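PDB 5U96: putative integrase from Listeria innocua, which probably binds DNA and exchanges its strands in site-specific recombination as a serine integrase, with a coiled-coil domain whose interactions mediate the directionality of the reaction. Local coordinates for residues A12-L17 / S33-I38. Sequence-based numbering, arbitrary orientation.
Sequences AKKKRL and SMMNDI
Lys14 NZ forms a salt bridge with Asp39, one residue beyond the 33-38 segment, and on the way its aliphatic chain passes Met35 at about a right angle. This lysine shows how a charged residue at the edge of a helix pair can serve two partners: its methylenes CG and CE each lie 3.9 Å from Met35 SD, while the ammonium group ties the two helices together. Two successive bends in the Met35 chain (chi2 62°, chi3 79°) carry its methyl CE to 3.8 Å from Lys14 CG and 3.6 Å from Leu17 CD2.

Beneath this edge the interface is apolar, with no hydrogen bond between the segments. Leu17 divides its branches: Leu17 CD1 meets Met34 CE at 3.9 Å, whereas CD2 also reaches Ile38 CD1 at 3.7 Å, the two side chains running antiparallel alongside one another. That same Ile38 methyl, CD1, rests 3.5 Å from the backbone oxygen Lys13 O, and Ile38 CG2 packs on Lys14 CB. Met34 also packs on Phe18, and Ile38 on Ile22, both of the second subunit, extending the apolar layer into the dimer. The axes of segments 12-17 and 33-38 come within 10.5 Å at 161°; their parent helices, 7-23 and 28-50, form the antiparallel helical hairpin of the integrase coiled-coil domain.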
ATOM      1  N   ALA A  12       5.481  12.075   3.416  1.00 34.93           N
ATOM      2  CA  ALA A  12       4.783  12.100   2.141  1.00 34.02           C
ATOM      3  C   ALA A  12       4.254  10.704   1.842  1.00 33.55           C
ATOM      4  O   ALA A  12       3.149  10.547   1.331  1.00 33.31           O
ATOM      5  CB  ALA A  12       5.700  12.580   1.031  1.00 34.64           C
ATOM      6  N   LYS A  13       5.047   9.690   2.173  1.00 33.49           N
ATOM      7  CA  LYS A  13       4.610   8.307   2.031  1.00 33.03           C
ATOM      8  C   LYS A  13       3.480   8.008   3.010  1.00 33.92           C
ATOM      9  O   LYS A  13       2.626   7.162   2.743  1.00 33.49           O
ATOM     10  CB  LYS A  13       5.776   7.339   2.254  1.00 33.41           C
ATOM     11  CG  LYS A  13       6.750   7.253   1.084  1.00 33.27           C
ATOM     12  CD  LYS A  13       7.918   6.308   1.363  1.00 33.42           C
ATOM     13  CE  LYS A  13       7.454   4.890   1.670  1.00 33.61           C
ATOM     14  NZ  LYS A  13       8.590   3.928   1.743  1.00 34.47           N
ATOM     15  N   LYS A  14       3.475   8.708   4.141  1.00 34.23           N
ATOM     16  CA  LYS A  14       2.432   8.529   5.146  1.00 34.18           C
ATOM     17  C   LYS A  14       1.161   9.272   4.748  1.00 33.69           C
ATOM     18  O   LYS A  14       0.058   8.751   4.911  1.00 33.87           O
ATOM     19  CB  LYS A  14       2.907   9.011   6.518  1.00 34.48           C
ATOM     20  CG  LYS A  14       2.075   8.471   7.675  1.00 35.28           C
ATOM     21  CD  LYS A  14       2.467   9.097   9.005  1.00 36.45           C
ATOM     22  CE  LYS A  14       1.655   8.511  10.152  1.00 37.39           C
ATOM     23  NZ  LYS A  14       2.513   7.895  11.199  1.00 38.23           N
ATOM     24  N   LYS A  15       1.320  10.490   4.234  1.00 33.43           N
ATOM     25  CA  LYS A  15       0.180  11.298   3.808  1.00 34.16           C
ATOM     26  C   LYS A  15      -0.630  10.576   2.745  1.00 34.38           C
ATOM     27  O   LYS A  15      -1.828  10.350   2.914  1.00 34.47           O
ATOM     28  CB  LYS A  15       0.636  12.655   3.262  1.00 33.69           C
ATOM     29  CG  LYS A  15      -0.485  13.450   2.589  1.00 34.39           C
ATOM     30  CD  LYS A  15       0.015  14.726   1.943  1.00 34.91           C
ATOM     31  CE  LYS A  15      -1.076  15.364   1.093  1.00 35.71           C
ATOM     32  NZ  LYS A  15      -1.313  14.621  -0.180  1.00 36.12           N
ATOM     33  N   ARG A  16       0.040  10.243   1.645  1.00 33.26           N
ATOM     34  CA  ARG A  16      -0.585   9.569   0.513  1.00 33.80           C
ATOM     35  C   ARG A  16      -1.426   8.401   1.001  1.00 34.36           C
ATOM     36  O   ARG A  16      -2.581   8.238   0.612  1.00 33.33           O
ATOM     37  CB  ARG A  16       0.480   9.077  -0.469  1.00 33.73           C
ATOM     38  CG  ARG A  16       1.388  10.174  -1.012  1.00 33.17           C
ATOM     39  CD  ARG A  16       0.851  10.749  -2.300  1.00 33.87           C
ATOM     40  NE  ARG A  16       0.871   9.768  -3.377  1.00 33.44           N
ATOM     41  CZ  ARG A  16       0.191   9.888  -4.510  1.00 32.88           C
ATOM     42  NH1 ARG A  16      -0.580  10.946  -4.724  1.00 33.32           N
ATOM     43  NH2 ARG A  16       0.273   8.943  -5.429  1.00 33.43           N
ATOM     44  N   LEU A  17      -0.833   7.606   1.883  1.00 33.86           N
ATOM     45  CA  LEU A  17      -1.510   6.468   2.480  1.00 34.92           C
ATOM     46  C   LEU A  17      -2.746   6.903   3.259  1.00 34.33           C
ATOM     47  O   LEU A  17      -3.777   6.232   3.221  1.00 34.48           O
ATOM     48  CB  LEU A  17      -0.549   5.711   3.396  1.00 34.72           C
ATOM     49  CG  LEU A  17      -1.071   4.437   4.061  1.00 35.80           C
ATOM     50  CD1 LEU A  17      -1.524   3.432   3.015  1.00 36.10           C
ATOM     51  CD2 LEU A  17       0.001   3.838   4.964  1.00 36.97           C
ATOM     52  N   SER A  33      -1.105  -2.569   7.396  1.00 39.63           N
ATOM     53  CA  SER A  33       0.117  -3.360   7.302  1.00 39.28           C
ATOM     54  C   SER A  33       1.301  -2.522   6.835  1.00 38.94           C
ATOM     55  O   SER A  33       2.406  -2.647   7.361  1.00 39.24           O
ATOM     56  CB  SER A  33      -0.083  -4.540   6.352  1.00 39.55           C
ATOM     57  OG  SER A  33      -1.070  -5.426   6.847  1.00 40.39           O
ATOM     58  N   MET A  34       1.073  -1.675   5.838  1.00 38.89           N
ATOM     59  CA  MET A  34       2.134  -0.831   5.301  1.00 39.00           C
ATOM     60  C   MET A  34       2.395   0.355   6.217  1.00 38.06           C
ATOM     61  O   MET A  34       3.509   0.870   6.275  1.00 37.96           O
ATOM     62  CB  MET A  34       1.774  -0.343   3.904  1.00 38.92           C
ATOM     63  CG  MET A  34       1.439  -1.464   2.942  1.00 38.65           C
ATOM     64  SD  MET A  34       0.915  -0.862   1.335  1.00 34.75           S
ATOM     65  CE  MET A  34      -0.663  -0.124   1.748  1.00 36.09           C
ATOM     66  N   MET A  35       1.359   0.791   6.925  1.00 38.56           N
ATOM     67  CA  MET A  35       1.509   1.861   7.898  1.00 38.51           C
ATOM     68  C   MET A  35       2.409   1.396   9.037  1.00 38.50           C
ATOM     69  O   MET A  35       3.182   2.179   9.588  1.00 38.80           O
ATOM     70  CB  MET A  35       0.147   2.296   8.438  1.00 38.75           C
ATOM     71  CG  MET A  35       0.228   3.381   9.499  1.00 38.58           C
ATOM     72  SD  MET A  35       0.969   4.909   8.893  1.00 36.73           S
ATOM     73  CE  MET A  35      -0.415   5.638   8.022  1.00 37.09           C
ATOM     74  N   ASN A  36       2.300   0.119   9.386  1.00 38.66           N
ATOM     75  CA  ASN A  36       3.164  -0.480  10.393  1.00 38.33           C
ATOM     76  C   ASN A  36       4.624  -0.394   9.968  1.00 38.37           C
ATOM     77  O   ASN A  36       5.514  -0.208  10.798  1.00 38.75           O
ATOM     78  CB  ASN A  36       2.764  -1.935  10.636  1.00 38.75           C
ATOM     79  CG  ASN A  36       3.683  -2.641  11.614  1.00 38.85           C
ATOM     80  OD1 ASN A  36       3.603  -2.428  12.823  1.00 39.13           O
ATOM     81  ND2 ASN A  36       4.551  -3.500  11.093  1.00 39.37           N
ATOM     82  N   ASP A  37       4.858  -0.525   8.667  1.00 38.42           N
ATOM     83  CA  ASP A  37       6.200  -0.401   8.110  1.00 37.61           C
ATOM     84  C   ASP A  37       6.601   1.064   7.986  1.00 37.13           C
ATOM     85  O   ASP A  37       7.748   1.426   8.249  1.00 37.73           O
ATOM     86  CB  ASP A  37       6.277  -1.081   6.742  1.00 37.78           C
ATOM     87  CG  ASP A  37       5.957  -2.561   6.807  1.00 37.53           C
ATOM     88  OD1 ASP A  37       6.304  -3.203   7.820  1.00 37.75           O
ATOM     89  OD2 ASP A  37       5.359  -3.084   5.844  1.00 37.76           O
ATOM     90  N   ILE A  38       5.652   1.905   7.584  1.00 37.18           N
ATOM     91  CA  ILE A  38       5.919   3.327   7.405  1.00 37.21           C
ATOM     92  C   ILE A  38       6.172   4.019   8.745  1.00 37.39           C
ATOM     93  O   ILE A  38       7.108   4.805   8.868  1.00 37.51           O
ATOM     94  CB  ILE A  38       4.754   4.028   6.670  1.00 36.75           C
ATOM     95  CG1 ILE A  38       4.787   3.669   5.180  1.00 35.93           C
ATOM     96  CG2 ILE A  38       4.839   5.538   6.855  1.00 35.70           C
ATOM     97  CD1 ILE A  38       3.619   4.212   4.382  1.00 34.88           C
TER